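Local atomic coordinates of DNA-3-methyladenine glycosidase II, putative (Deinococcus radiodurans, PDB entry 2YG9), a protein that belongs to the helix-hairpin-helix (HhH-GPD) superfamily of base excision DNA repair proteins, with an all-alpha fold. Residues P20-D28 with F165-F173. Sequence-based numbering, arbitrary orientation. Where two conformers were deposited one is given.
Sequences PAVLPPLTD and FALARPDVF
Pro170 packs its ring against both Leu23 and Leu26 where an extended, proline-rich N-terminal segment without regular secondary structure crosses the turn that follows helix 156-166 of this all-helical HhH-GPD protein. The two chain paths run nearly at right angles, 94° apart. CB of Leu23 presses on CG of Pro170 at 3.5 Å, tight for two carbons; CD2 of Leu26 meets CB of the same Pro170 ring at 4.0 Å. Leu23 also lays CD1 against CB of Asp171, whose carboxylate turns to a salt bridge with Arg204. Next along, the CB atoms of Pro25 and Ala168 touch at 3.9 Å.

Polar contact centres on the carbonyl of Ala168, the residue that leaves the helix with positive phi (52°). CA of Pro25 offers a C-H to O of Ala168 at 3.3 Å. A water donates to that O of Ala168 at 2.6 Å and accepts the N-H of Leu26, so the backbones are linked through solvent.

The last group is the Arg169 guanidinium, which a bend at chi2 (-136°) helps bring toward Val22. A salt bridge to Asp141 and a bond to the carbonyl of Gln139 hold it through NH1. With its CG1 anti to the backbone N, Val22 sets that methyl over the centre of one guanidinium face, 3.7 Å from CZ of Arg169.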
loop_
_atom_site.group_PDB
_atom_site.type_symbol
_atom_site.label_atom_id
_atom_site.label_comp_id
_atom_site.label_asym_id
_atom_site.label_seq_id
_atom_site.Cartn_x
_atom_site.Cartn_y
_atom_site.Cartn_z
ATOM N N PRO A 20 -1.533 -17.404 7.808
ATOM C CA PRO A 20 -2.948 -17.074 7.950
ATOM C C PRO A 20 -3.711 -17.017 6.617
ATOM O O PRO A 20 -3.163 -16.558 5.615
ATOM C CB PRO A 20 -2.929 -15.683 8.627
ATOM C CG PRO A 20 -1.577 -15.519 9.217
ATOM C CD PRO A 20 -0.660 -16.330 8.329
ATOM N N ALA A 21 -4.970 -17.478 6.632
ATOM C CA ALA A 21 -5.850 -17.411 5.461
ATOM C C ALA A 21 -6.068 -15.958 5.066
ATOM O O ALA A 21 -6.173 -15.079 5.933
ATOM C CB ALA A 21 -7.187 -18.072 5.739
ATOM N N VAL A 22 -6.148 -15.727 3.756
ATOM C CA VAL A 22 -6.342 -14.398 3.220
ATOM C C VAL A 22 -7.672 -13.859 3.760
ATOM O O VAL A 22 -8.712 -14.524 3.669
ATOM C CB VAL A 22 -6.364 -14.424 1.674
ATOM C CG1 VAL A 22 -6.331 -13.022 1.112
ATOM C CG2 VAL A 22 -5.200 -15.224 1.151
ATOM N N LEU A 23 -7.635 -12.647 4.303
ATOM C CA LEU A 23 -8.847 -11.956 4.735
ATOM C C LEU A 23 -9.384 -11.096 3.596
ATOM O O LEU A 23 -8.605 -10.345 2.947
ATOM C CB LEU A 23 -8.550 -11.111 5.980
ATOM C CG LEU A 23 -8.097 -11.875 7.235
ATOM C CD1 LEU A 23 -7.383 -10.977 8.242
ATOM C CD2 LEU A 23 -9.274 -12.576 7.901
ATOM N N PRO A 24 -10.712 -11.188 3.320
ATOM C CA PRO A 24 -11.251 -10.383 2.241
ATOM C C PRO A 24 -11.271 -8.874 2.547
ATOM O O PRO A 24 -11.361 -8.475 3.707
ATOM C CB PRO A 24 -12.675 -10.916 2.080
ATOM C CG PRO A 24 -13.032 -11.446 3.398
ATOM C CD PRO A 24 -11.749 -12.030 3.930
ATOM N N PRO A 25 -11.209 -8.043 1.506
ATOM C CA PRO A 25 -11.390 -6.605 1.722
ATOM C C PRO A 25 -12.711 -6.301 2.406
ATOM O O PRO A 25 -13.746 -6.975 2.146
ATOM C CB PRO A 25 -11.420 -6.030 0.302
ATOM C CG PRO A 25 -10.687 -7.061 -0.537
ATOM C CD PRO A 25 -10.977 -8.373 0.086
ATOM N N LEU A 26 -12.681 -5.308 3.279
ATOM C CA LEU A 26 -13.886 -4.823 3.903
ATOM C C LEU A 26 -14.777 -4.204 2.825
ATOM O O LEU A 26 -14.291 -3.577 1.870
ATOM C CB LEU A 26 -13.582 -3.785 5.013
ATOM C CG LEU A 26 -12.566 -4.138 6.089
ATOM C CD1 LEU A 26 -12.454 -3.005 7.176
ATOM C CD2 LEU A 26 -12.907 -5.453 6.742
ATOM N N THR A 27 -16.082 -4.362 2.999
ATOM C CA THR A 27 -17.040 -3.749 2.108
ATOM C C THR A 27 -17.729 -2.557 2.796
ATOM O O THR A 27 -18.328 -1.716 2.142
ATOM C CB THR A 27 -18.079 -4.796 1.577
ATOM O OG1 THR A 27 -18.745 -5.396 2.683
ATOM C CG2 THR A 27 -17.384 -5.897 0.792
ATOM N N ASP A 28 -17.610 -2.524 4.121
ATOM C CA ASP A 28 -18.026 -1.389 4.937
ATOM C C ASP A 28 -17.154 -1.422 6.200
ATOM O O ASP A 28 -16.594 -2.458 6.537
ATOM C CB ASP A 28 -19.521 -1.477 5.290
ATOM C CG ASP A 28 -19.812 -2.507 6.365
ATOM O OD1 ASP A 28 -19.702 -2.170 7.565
ATOM O OD2 ASP A 28 -20.170 -3.649 6.012
ATOM N N PHE A 165 -3.312 -0.619 0.109
ATOM C CA PHE A 165 -3.972 0.317 -0.747
ATOM C C PHE A 165 -4.417 -0.240 -2.094
ATOM O O PHE A 165 -5.468 0.183 -2.570
ATOM C CB PHE A 165 -3.157 1.578 -0.959
ATOM C CG PHE A 165 -3.035 2.422 0.255
ATOM C CD1 PHE A 165 -4.097 3.224 0.672
ATOM C CD2 PHE A 165 -1.879 2.417 1.000
ATOM C CE1 PHE A 165 -3.973 4.036 1.802
ATOM C CE2 PHE A 165 -1.757 3.227 2.115
ATOM C CZ PHE A 165 -2.807 4.011 2.523
ATOM N N ALA A 166 -3.667 -1.137 -2.721
ATOM C CA ALA A 166 -4.087 -1.635 -4.068
ATOM C C ALA A 166 -5.019 -2.830 -3.932
ATOM O O ALA A 166 -6.122 -2.873 -4.522
ATOM C CB ALA A 166 -2.875 -1.998 -4.954
ATOM N N LEU A 167 -4.607 -3.785 -3.124
ATOM C CA LEU A 167 -5.337 -5.022 -2.979
ATOM C C LEU A 167 -6.427 -4.889 -1.907
ATOM O O LEU A 167 -7.251 -5.786 -1.784
ATOM C CB LEU A 167 -4.384 -6.181 -2.660
ATOM C CG LEU A 167 -3.220 -6.393 -3.642
ATOM C CD1 LEU A 167 -2.478 -7.689 -3.390
ATOM C CD2 LEU A 167 -3.683 -6.248 -5.105
ATOM N N ALA A 168 -6.442 -3.762 -1.179
ATOM C CA ALA A 168 -7.419 -3.531 -0.068
ATOM C C ALA A 168 -7.482 -4.649 0.972
ATOM O O ALA A 168 -8.533 -4.953 1.566
ATOM C CB ALA A 168 -8.812 -3.220 -0.634
ATOM N N ARG A 169 -6.333 -5.232 1.264
ATOM C CA ARG A 169 -6.286 -6.207 2.327
ATOM C C ARG A 169 -6.484 -5.533 3.672
ATOM O O ARG A 169 -5.962 -4.446 3.882
ATOM C CB ARG A 169 -5.003 -6.959 2.281
ATOM C CG ARG A 169 -4.817 -7.612 0.970
ATOM C CD ARG A 169 -4.343 -8.941 1.129
ATOM N NE ARG A 169 -4.303 -9.688 -0.143
ATOM C CZ ARG A 169 -3.680 -10.862 -0.272
ATOM N NH1 ARG A 169 -2.996 -11.360 0.752
ATOM N NH2 ARG A 169 -3.689 -11.503 -1.431
ATOM N N PRO A 170 -7.291 -6.151 4.559
ATOM C CA PRO A 170 -7.728 -5.502 5.808
ATOM C C PRO A 170 -6.818 -5.564 7.041
ATOM O O PRO A 170 -7.106 -4.888 8.046
ATOM C CB PRO A 170 -9.001 -6.256 6.116
ATOM C CG PRO A 170 -8.661 -7.651 5.723
ATOM C CD PRO A 170 -7.908 -7.490 4.426
ATOM N N ASP A 171 -5.735 -6.331 7.021
ATOM C CA ASP A 171 -5.049 -6.614 8.245
ATOM C C ASP A 171 -3.525 -6.397 8.160
ATOM O O ASP A 171 -2.720 -7.258 8.554
ATOM C CB ASP A 171 -5.390 -8.033 8.734
ATOM C CG ASP A 171 -5.008 -8.235 10.169
ATOM O OD1 ASP A 171 -4.980 -7.243 10.941
ATOM O OD2 ASP A 171 -4.702 -9.367 10.541
ATOM N N VAL A 172 -3.152 -5.225 7.656
ATOM C CA VAL A 172 -1.763 -4.886 7.404
ATOM C C VAL A 172 -1.298 -3.724 8.283
ATOM O O VAL A 172 -1.792 -2.617 8.138
ATOM C CB VAL A 172 -1.544 -4.447 5.951
ATOM C CG1 VAL A 172 -0.005 -4.140 5.718
ATOM C CG2 VAL A 172 -2.071 -5.521 4.925
ATOM N N PHE A 173 -0.357 -3.982 9.179
ATOM C CA PHE A 173 0.351 -2.928 9.869
ATOM C C PHE A 173 1.792 -3.004 9.417
ATOM O O PHE A 173 2.468 -3.972 9.708
ATOM C CB PHE A 173 0.281 -3.070 11.387
ATOM C CG PHE A 173 0.997 -1.959 12.127
ATOM C CD1 PHE A 173 0.383 -0.737 12.337
ATOM C CD2 PHE A 173 2.296 -2.114 12.551
ATOM C CE1 PHE A 173 1.059 0.308 12.961
ATOM C CE2 PHE A 173 2.948 -1.107 13.215
ATOM C CZ PHE A 173 2.334 0.116 13.393
HETATM O O HOH W 1 -10.050 -3.789 3.298
#